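Local coordinates for protein Pyrsv_gp04 (PDB 2VXZ) that is of unknown function but carries a domain of the helix-turn-helix clan and may regulate transcription for its virus, at residues A[81-86]-A[98-103]. Sequence-based numbering, arbitrary orientation.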
ATOM      1  N   ARG A  81       9.705  -5.252   6.061  1.00 24.25           N
ATOM      2  CA  ARG A  81       9.898  -6.227   7.136  1.00 25.13           C
ATOM      3  C   ARG A  81       8.919  -7.390   7.034  1.00 24.66           C
ATOM      4  O   ARG A  81       9.298  -8.539   7.276  1.00 24.24           O
ATOM      5  CB  ARG A  81       9.785  -5.566   8.512  1.00 25.30           C
ATOM      6  CG  ARG A  81      10.934  -4.621   8.839  1.00 27.55           C
ATOM      7  CD  ARG A  81      10.950  -4.243  10.306  1.00 28.94           C
ATOM      8  NE  ARG A  81       9.707  -3.596  10.717  1.00 32.16           N
ATOM      9  CZ  ARG A  81       9.458  -2.285  10.681  1.00 32.77           C
ATOM     10  NH1 ARG A  81      10.368  -1.412  10.255  0.50 33.50           N
ATOM     11  NH2 ARG A  81       8.273  -1.847  11.080  1.00 33.49           N
ATOM     12  N   GLU A  82       7.667  -7.094   6.678  1.00 24.41           N
ATOM     13  CA  GLU A  82       6.655  -8.132   6.531  1.00 24.54           C
ATOM     14  C   GLU A  82       6.978  -9.049   5.367  1.00 23.88           C
ATOM     15  O   GLU A  82       6.915 -10.253   5.523  1.00 23.17           O
ATOM     16  CB  GLU A  82       5.251  -7.552   6.365  1.00 24.76           C
ATOM     17  CG  GLU A  82       4.695  -6.941   7.632  1.00 27.45           C
ATOM     18  CD  GLU A  82       4.360  -7.975   8.686  1.00 31.03           C
ATOM     19  OE1 GLU A  82       3.464  -8.797   8.446  1.00 33.97           O
ATOM     20  OE2 GLU A  82       5.007  -7.985   9.748  1.00 35.78           O
ATOM     21  N   VAL A  83       7.327  -8.490   4.201  1.00 23.13           N
ATOM     22  CA  VAL A  83       7.726  -9.326   3.062  1.00 23.36           C
ATOM     23  C   VAL A  83       8.921 -10.207   3.452  1.00 23.47           C
ATOM     24  O   VAL A  83       8.924 -11.413   3.201  1.00 23.20           O
ATOM     25  CB  VAL A  83       8.055  -8.497   1.798  1.00 23.12           C
ATOM     26  CG1 VAL A  83       8.632  -9.405   0.676  1.00 22.43           C
ATOM     27  CG2 VAL A  83       6.813  -7.743   1.315  1.00 23.36           C
ATOM     28  N   GLU A  84       9.925  -9.617   4.083  1.00 23.58           N
ATOM     29  CA  GLU A  84      11.135 -10.368   4.408  1.00 24.55           C
ATOM     30  C   GLU A  84      10.875 -11.424   5.464  1.00 24.54           C
ATOM     31  O   GLU A  84      11.489 -12.495   5.424  1.00 25.51           O
ATOM     32  CB  GLU A  84      12.259  -9.425   4.834  1.00 23.98           C
ATOM     33  CG  GLU A  84      12.696  -8.519   3.692  1.00 25.91           C
ATOM     34  CD  GLU A  84      14.074  -7.997   3.877  1.00 27.31           C
ATOM     35  OE1 GLU A  84      14.251  -7.112   4.738  1.00 28.06           O
ATOM     36  OE2 GLU A  84      14.979  -8.500   3.165  1.00 32.68           O
ATOM     37  N   ARG A  85       9.951 -11.154   6.391  1.00 24.69           N
ATOM     38  CA  ARG A  85       9.548 -12.181   7.369  1.00 24.79           C
ATOM     39  C   ARG A  85       8.893 -13.383   6.674  1.00 24.18           C
ATOM     40  O   ARG A  85       9.198 -14.549   6.988  1.00 24.17           O
ATOM     41  CB  ARG A  85       8.606 -11.612   8.429  1.00 24.79           C
ATOM     42  CG  ARG A  85       8.185 -12.649   9.471  1.00 25.63           C
ATOM     43  CD  ARG A  85       7.330 -12.073  10.550  1.00 26.32           C
ATOM     44  NE  ARG A  85       6.106 -11.515  10.007  1.00 27.54           N
ATOM     45  CZ  ARG A  85       5.023 -12.217   9.674  1.00 28.89           C
ATOM     46  NH1 ARG A  85       4.969 -13.533   9.831  1.00 30.05           N
ATOM     47  NH2 ARG A  85       3.972 -11.584   9.188  1.00 28.81           N
ATOM     48  N   LEU A  86       7.982 -13.100   5.750  1.00 24.39           N
ATOM     49  CA  LEU A  86       7.309 -14.164   5.008  1.00 24.11           C
ATOM     50  C   LEU A  86       8.300 -14.958   4.139  1.00 24.39           C
ATOM     51  O   LEU A  86       8.177 -16.180   3.999  1.00 24.54           O
ATOM     52  CB  LEU A  86       6.173 -13.600   4.158  1.00 23.86           C
ATOM     53  CG  LEU A  86       5.021 -12.937   4.899  1.00 24.76           C
ATOM     54  CD1 LEU A  86       4.063 -12.243   3.899  1.00 23.53           C
ATOM     55  CD2 LEU A  86       4.289 -13.926   5.798  1.00 25.75           C
ATOM     56  N   PRO A  98       1.933 -12.906  -7.258  1.00 22.76           N
ATOM     57  CA  PRO A  98       0.864 -13.792  -6.800  1.00 22.93           C
ATOM     58  C   PRO A  98       1.268 -14.621  -5.598  1.00 22.97           C
ATOM     59  O   PRO A  98       0.470 -14.834  -4.701  1.00 22.65           O
ATOM     60  CB  PRO A  98       0.624 -14.700  -8.012  1.00 23.59           C
ATOM     61  CG  PRO A  98       1.146 -13.954  -9.158  1.00 24.44           C
ATOM     62  CD  PRO A  98       2.316 -13.221  -8.650  1.00 22.78           C
ATOM     63  N   ARG A  99       2.504 -15.100  -5.580  1.00 23.07           N
ATOM     64  CA  ARG A  99       2.967 -15.876  -4.421  1.00 23.98           C
ATOM     65  C   ARG A  99       2.999 -15.034  -3.144  1.00 22.47           C
ATOM     66  O   ARG A  99       2.638 -15.504  -2.066  1.00 22.30           O
ATOM     67  CB  ARG A  99       4.320 -16.508  -4.707  1.00 24.02           C
ATOM     68  CG  ARG A  99       4.177 -17.720  -5.608  1.00 27.65           C
ATOM     69  CD  ARG A  99       5.515 -18.319  -5.965  0.70 28.39           C
ATOM     70  NE  ARG A  99       6.228 -18.901  -4.824  0.50 31.96           N
ATOM     71  CZ  ARG A  99       6.353 -20.206  -4.572  0.50 33.66           C
ATOM     72  NH1 ARG A  99       5.785 -21.126  -5.349  0.50 35.06           N
ATOM     73  NH2 ARG A  99       7.055 -20.595  -3.517  1.00 36.09           N
ATOM     74  N   LEU A 100       3.426 -13.790  -3.276  1.00 21.49           N
ATOM     75  CA  LEU A 100       3.450 -12.884  -2.142  1.00 21.52           C
ATOM     76  C   LEU A 100       2.034 -12.589  -1.688  1.00 20.86           C
ATOM     77  O   LEU A 100       1.754 -12.593  -0.497  1.00 21.68           O
ATOM     78  CB  LEU A 100       4.191 -11.599  -2.488  1.00 21.14           C
ATOM     79  CG  LEU A 100       4.217 -10.541  -1.384  1.00 21.39           C
ATOM     80  CD1 LEU A 100       4.886 -11.084  -0.120  1.00 21.21           C
ATOM     81  CD2 LEU A 100       4.911  -9.257  -1.878  1.00 22.54           C
ATOM     82  N   HIS A 101       1.132 -12.326  -2.635  1.00 20.46           N
ATOM     83  CA  HIS A 101      -0.265 -12.125  -2.259  1.00 20.49           C
ATOM     84  C   HIS A 101      -0.778 -13.310  -1.441  1.00 21.18           C
ATOM     85  O   HIS A 101      -1.413 -13.131  -0.384  1.00 20.89           O
ATOM     86  CB  HIS A 101      -1.179 -11.903  -3.462  1.00 20.22           C
ATOM     87  CG  HIS A 101      -2.585 -11.555  -3.078  1.00 20.56           C
ATOM     88  ND1 HIS A 101      -3.645 -12.422  -3.233  1.00 22.95           N
ATOM     89  CD2 HIS A 101      -3.095 -10.438  -2.509  1.00 23.33           C
ATOM     90  CE1 HIS A 101      -4.749 -11.848  -2.796  1.00 21.16           C
ATOM     91  NE2 HIS A 101      -4.444 -10.646  -2.344  1.00 22.14           N
ATOM     92  N   ASP A 102      -0.494 -14.519  -1.921  1.00 21.80           N
ATOM     93  CA  ASP A 102      -0.971 -15.710  -1.246  1.00 22.55           C
ATOM     94  C   ASP A 102      -0.375 -15.820   0.156  1.00 22.64           C
ATOM     95  O   ASP A 102      -1.093 -16.160   1.102  1.00 23.28           O
ATOM     96  CB  ASP A 102      -0.638 -16.958  -2.043  1.00 23.09           C
ATOM     97  CG  ASP A 102      -1.657 -18.068  -1.846  1.00 24.84           C
ATOM     98  OD1 ASP A 102      -2.861 -17.853  -2.109  1.00 27.73           O
ATOM     99  OD2 ASP A 102      -1.251 -19.158  -1.430  1.00 28.16           O
ATOM    100  N   LEU A 103       0.917 -15.519   0.310  1.00 22.38           N
ATOM    101  CA  LEU A 103       1.526 -15.588   1.651  1.00 22.38           C
ATOM    102  C   LEU A 103       0.922 -14.538   2.591  1.00 22.46           C
ATOM    103  O   LEU A 103       0.730 -14.799   3.789  1.00 23.12           O
ATOM    104  CB  LEU A 103       3.047 -15.432   1.606  1.00 23.06           C
ATOM    105  CG  LEU A 103       3.814 -16.589   0.968  1.00 24.16           C
ATOM    106  CD1 LEU A 103       5.247 -16.184   0.761  1.00 27.18           C
ATOM    107  CD2 LEU A 103       3.713 -17.857   1.846  1.00 26.39           C
TER
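No flat group lies between Val83 and Leu86 on one helix and Leu100 and Leu103 on the other. On helix 69-89 the Arg85 guanidinium has the Glu82 carboxylate at its edge, in its plane. Arg85 NH2 bonds Glu82 OE1 at 2.9 Å in a salt bridge, with an N-H...O angle of 159°. The donor reaches that oxygen from above the carboxylate plane. Arg85 NH2 also pairs with Asp107, and Glu82 OE2 takes a hydrogen bond from Gln109.

Across the contact the side chains meet through apolar atoms. The Val83 side chain lies roughly perpendicular to that of Leu100. Val83 CG2 rests 4.0 Å from Leu100 CD2 and 4.1 Å from Leu100 CD1. The CB of Leu100 does not point at the other helix. Its CG is anti to the backbone N (chi1 177°), and its two methyls approach Val83. Leu86 and Leu103 run alongside each other, pointing opposite ways. Leu86 CD1 lies 4.1 Å from Leu103 CB and 4.3 Å from Leu100 CD1, so this methyl borders both leucines. The Leu86 methyls also lie near the Leu103 carbonyl.

The axes of the two helical segments approach to 10.8 Å at nearly a right angle. Helix 125-139 packs against the same patch, with Leu134 and Ile138 against Val83 and Leu135 against Leu100. Leu92 and Asn90, from the connection between the helices, touch Leu103.

The contact thus joins helices 69-89 and 97-106 within the probable regulatory domain. No hydrogen bond or salt bridge crosses between the segments. Their direct association rests on van der Waals contact of aliphatic side chains, while the charged pair ties helix 69-89 to Asp107 and to helix 108-115.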